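Local coordinates for 3-hydroxyisobutyrate dehydrogenase family protein (Geobacter sulfurreducens, PDB 3PDU) that probably reduces succinic semialdehyde to gamma-hydroxybutyrate with an NADP(H) cofactor, as a member of the beta-hydroxyacid dehydrogenase family, at residues 220-223 with 227-230; 53-58 with 79-84. All coordinates share one frame; numbering follows the deposited sequence.

Contact 1: residues 220-223 with 227-230; sequences GQML and EFPT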
loop_
_atom_site.group_PDB
_atom_site.type_symbol
_atom_site.label_atom_id
_atom_site.label_comp_id
_atom_site.label_asym_id
_atom_site.label_seq_id
_atom_site.Cartn_x
_atom_site.Cartn_y
_atom_site.Cartn_z
ATOM N N GLY A 220 -23.119 0.204 5.990
ATOM C CA GLY A 220 -23.556 -0.414 4.749
ATOM C C GLY A 220 -24.740 0.312 4.133
ATOM O O GLY A 220 -24.827 0.482 2.913
ATOM N N GLN A 221 -25.667 0.750 4.977
ATOM C CA GLN A 221 -26.828 1.474 4.479
ATOM C C GLN A 221 -26.448 2.834 3.894
ATOM O O GLN A 221 -27.078 3.291 2.944
ATOM C CB GLN A 221 -27.898 1.620 5.563
ATOM C CG GLN A 221 -28.593 0.297 5.901
ATOM C CD GLN A 221 -29.224 -0.370 4.678
ATOM O OE1 GLN A 221 -29.958 0.267 3.911
ATOM N NE2 GLN A 221 -28.937 -1.662 4.492
ATOM N N MET A 222 -25.433 3.481 4.458
ATOM C CA MET A 222 -24.925 4.717 3.866
ATOM C C MET A 222 -24.366 4.445 2.479
ATOM O O MET A 222 -24.559 5.235 1.548
ATOM C CB MET A 222 -23.808 5.316 4.720
ATOM C CG MET A 222 -24.259 5.920 6.012
ATOM S SD MET A 222 -22.854 6.702 6.826
ATOM C CE MET A 222 -23.594 7.132 8.400
ATOM N N LEU A 223 -23.651 3.334 2.342
ATOM C CA LEU A 223 -23.042 3.000 1.056
ATOM C C LEU A 223 -24.126 2.771 0.007
ATOM O O LEU A 223 -23.969 3.152 -1.152
ATOM C CB LEU A 223 -22.160 1.755 1.172
ATOM C CG LEU A 223 -21.052 1.774 2.226
ATOM C CD1 LEU A 223 -20.067 0.623 1.990
ATOM C CD2 LEU A 223 -20.318 3.095 2.216
ATOM N N GLU A 227 -25.628 8.495 0.893
ATOM C CA GLU A 227 -25.771 9.643 1.790
ATOM C C GLU A 227 -24.955 9.402 3.057
ATOM O O GLU A 227 -25.067 8.341 3.663
ATOM C CB GLU A 227 -27.241 9.860 2.157
ATOM C CG GLU A 227 -28.123 10.274 0.991
ATOM C CD GLU A 227 -28.193 11.784 0.817
ATOM O OE1 GLU A 227 -27.131 12.421 0.645
ATOM O OE2 GLU A 227 -29.316 12.336 0.849
ATOM N N PHE A 228 -24.146 10.379 3.456
ATOM C CA PHE A 228 -23.210 10.177 4.566
ATOM C C PHE A 228 -23.355 11.215 5.676
ATOM O O PHE A 228 -22.414 11.965 5.963
ATOM C CB PHE A 228 -21.764 10.136 4.038
ATOM C CG PHE A 228 -21.558 9.116 2.954
ATOM C CD1 PHE A 228 -21.187 7.815 3.270
ATOM C CD2 PHE A 228 -21.778 9.441 1.631
ATOM C CE1 PHE A 228 -21.010 6.869 2.283
ATOM C CE2 PHE A 228 -21.614 8.494 0.634
ATOM C CZ PHE A 228 -21.236 7.207 0.959
ATOM N N PRO A 229 -24.531 11.244 6.323
ATOM C CA PRO A 229 -24.740 12.166 7.444
ATOM C C PRO A 229 -23.708 11.889 8.540
ATOM O O PRO A 229 -23.426 10.732 8.864
ATOM C CB PRO A 229 -26.150 11.826 7.924
ATOM C CG PRO A 229 -26.368 10.409 7.474
ATOM C CD PRO A 229 -25.631 10.276 6.179
ATOM N N THR A 230 -23.138 12.948 9.104
ATOM C CA THR A 230 -21.921 12.799 9.894
ATOM C C THR A 230 -22.140 12.274 11.304
ATOM O O THR A 230 -22.772 12.940 12.122
ATOM C CB THR A 230 -21.166 14.133 9.969
ATOM O OG1 THR A 230 -20.992 14.646 8.644
ATOM C CG2 THR A 230 -19.804 13.938 10.621
#
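M222, on the last turns of helix 214-225, packs against E227, F228 and P229 of the chain that has just left that helix, so the contact is a helix C-terminus folded against its own exit loop, in the all-helical C-terminal domain of a beta-hydroxyacid dehydrogenase. The chain turns back closely enough that the CA atoms of M222 and E227 lie 5.4 Å apart, and the methionine then runs along the outgoing backbone. Its CB rests 3.4 Å from E227 O. With CG beside the backbone N (chi1 -72°) and the chain extended beyond CG, the thioether reaches past F228. Its CE comes to lie 3.6 Å from P229 O. On the way SD passes the F228 ring in an oblique Met-aromatic contact, 5.3 Å from the ring centroid and 65° off its normal. M222 thus spends its full length on three successive residues of the loop.

F228 turns its ring back toward the helix. Two neighbouring helix residues touch that ring from different directions, L223 CD2 at the edge, near its plane, and M222 CB and SD obliquely.

Further out, L223 also packs on L185 and M189 of helix 166-194 and on F282 of helix 282-285, while the F228 side chain touches R283 and its backbone is hydrogen-bonded to that of D277. S225 bridges the turn: its OG is hydrogen-bonded to both M222 O and E227 N. The direct bond between these two backbone atoms is weak: E227 N lies 3.5 Å from M222 O, and the N-H...O angle is 129°. On the aromatic side, the closest approach joins L223 CD2 to F228 CE1 at 3.8 Å.

Contact 2: residues 53-58 with 79-84; sequences EVCAAC and NGVLEG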
loop_
_atom_site.group_PDB
_atom_site.type_symbol
_atom_site.label_atom_id
_atom_site.label_comp_id
_atom_site.label_asym_id
_atom_site.label_seq_id
_atom_site.Cartn_x
_atom_site.Cartn_y
_atom_site.Cartn_z
ATOM N N GLU A 53 -11.344 30.306 32.898
ATOM C CA GLU A 53 -12.473 30.586 33.779
ATOM C C GLU A 53 -13.153 29.304 34.239
ATOM O O GLU A 53 -13.534 29.171 35.403
ATOM C CB GLU A 53 -13.494 31.514 33.106
ATOM C CG GLU A 53 -14.670 31.866 34.018
ATOM C CD GLU A 53 -15.847 32.494 33.283
ATOM O OE1 GLU A 53 -15.629 33.150 32.245
ATOM O OE2 GLU A 53 -16.995 32.330 33.755
ATOM N N VAL A 54 -13.302 28.350 33.330
ATOM C CA VAL A 54 -13.934 27.087 33.692
ATOM C C VAL A 54 -13.095 26.334 34.734
ATOM O O VAL A 54 -13.615 25.865 35.751
ATOM C CB VAL A 54 -14.147 26.202 32.460
ATOM C CG1 VAL A 54 -14.696 24.826 32.874
ATOM C CG2 VAL A 54 -15.094 26.888 31.456
ATOM N N CYS A 55 -11.796 26.219 34.481
ATOM C CA CYS A 55 -10.937 25.376 35.325
ATOM C C CYS A 55 -10.638 25.999 36.692
ATOM O O CYS A 55 -10.298 25.299 37.646
ATOM C CB CYS A 55 -9.643 25.023 34.594
ATOM S SG CYS A 55 -9.909 23.925 33.174
ATOM N N ALA A 56 -10.770 27.315 36.782
ATOM C CA ALA A 56 -10.640 28.004 38.061
ATOM C C ALA A 56 -11.877 27.760 38.928
ATOM O O ALA A 56 -11.792 27.735 40.148
ATOM C CB ALA A 56 -10.437 29.506 37.834
ATOM N N ALA A 57 -13.028 27.569 38.294
ATOM C CA ALA A 57 -14.290 27.528 39.035
ATOM C C ALA A 57 -14.870 26.126 39.264
ATOM O O ALA A 57 -15.672 25.933 40.172
ATOM C CB ALA A 57 -15.326 28.415 38.359
ATOM N N CYS A 58 -14.474 25.159 38.447
ATOM C CA CYS A 58 -15.116 23.844 38.472
ATOM C C CYS A 58 -14.234 22.754 39.079
ATOM O O CYS A 58 -13.036 22.700 38.820
ATOM C CB CYS A 58 -15.521 23.442 37.061
ATOM S SG CYS A 58 -16.747 24.539 36.330
ATOM N N ASN A 79 -5.333 32.262 28.282
ATOM C CA ASN A 79 -6.611 32.005 28.944
ATOM C C ASN A 79 -6.981 30.527 28.891
ATOM O O ASN A 79 -8.162 30.160 28.945
ATOM C CB ASN A 79 -7.719 32.868 28.326
ATOM C CG ASN A 79 -7.329 34.332 28.234
ATOM O OD1 ASN A 79 -6.958 34.950 29.231
ATOM N ND2 ASN A 79 -7.414 34.892 27.034
ATOM N N GLY A 80 -5.961 29.676 28.795
ATOM C CA GLY A 80 -6.172 28.244 28.669
ATOM C C GLY A 80 -6.258 27.539 30.008
ATOM O O GLY A 80 -6.253 28.185 31.049
ATOM N N VAL A 81 -6.333 26.211 29.979
ATOM C CA VAL A 81 -6.523 25.413 31.191
ATOM C C VAL A 81 -5.505 25.733 32.289
ATOM O O VAL A 81 -5.858 25.860 33.460
ATOM C CB VAL A 81 -6.492 23.902 30.869
ATOM C CG1 VAL A 81 -6.447 23.046 32.156
ATOM C CG2 VAL A 81 -7.705 23.522 29.992
ATOM N N LEU A 82 -4.244 25.865 31.910
ATOM C CA LEU A 82 -3.181 26.017 32.895
ATOM C C LEU A 82 -3.277 27.333 33.670
ATOM O O LEU A 82 -2.749 27.437 34.778
ATOM C CB LEU A 82 -1.813 25.901 32.232
ATOM C CG LEU A 82 -1.461 24.581 31.541
ATOM C CD1 LEU A 82 -0.063 24.694 30.934
ATOM C CD2 LEU A 82 -1.547 23.382 32.481
ATOM N N GLU A 83 -3.959 28.325 33.102
ATOM C CA GLU A 83 -4.106 29.621 33.771
ATOM C C GLU A 83 -5.193 29.591 34.845
ATOM O O GLU A 83 -5.325 30.524 35.625
ATOM C CB GLU A 83 -4.405 30.736 32.765
ATOM C CG GLU A 83 -3.293 30.971 31.748
ATOM C CD GLU A 83 -3.487 32.254 30.945
ATOM O OE1 GLU A 83 -4.511 32.945 31.151
ATOM O OE2 GLU A 83 -2.615 32.574 30.107
ATOM N N GLY A 84 -5.979 28.520 34.877
ATOM C CA GLY A 84 -7.036 28.402 35.867
ATOM C C GLY A 84 -6.963 27.183 36.777
ATOM O O GLY A 84 -7.374 27.256 37.929
#
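Within the Rossmann-type dinucleotide-binding domain, the end of helix 51-57 packs against the connection between helix 68-76 and strand 90-93, and the two backbones come together at a glycine. The CA atoms of A56 and G84 are 4.2 Å apart. G84 has no side chain, and its CA and carbonyl lie directly against the helix backbone. A56 CA makes a CH...O contact with G84 O at 3.4 Å, and the alanine methyl lies alongside the same carbonyl.

Beside this backbone contact is a small apolar one. C55 SG touches both methyls of V81, CG1 at 3.7 Å and CG2 at 3.9 Å. With CG1 of the valine anti to the backbone N (chi1 170°) and CG2 beside it, the sulfur faces the fork of the two branches.

No hydrogen bond joins the two segments directly. R89 links them from outside: its NE bonds to C55 O and its NH2 to G84 O, so one guanidinium serves two carbonyls whose oxygens lie only 3.5 Å from each other. Next to the contact, V81 packs on V74 of helix 68-76, C55 on T61 of strand 60-63, and V54 turns to strands 27-30 and 60-63, placing the helix between the parallel part of the sheet and the loop.

Contacts 1 and 2 lie on opposite sides of the chain's centre, with centres about 39 Å apart and nearest atoms about 25 Å apart, and they share no helix or strand. Both set a helix end against a loop, and both are partly buried. Contact 1 is local, a helix packed on the residues that follow it, and rests on long side chains and an aromatic ring in the helical domain. Contact 2 joins parts separated by a strand and a helix, relying on small residues and close backbones against the nucleotide-binding sheet. A serine hydroxyl (S225) in contact 1 and an arginine guanidinium (R89) in contact 2 tie backbone atoms of both segments together.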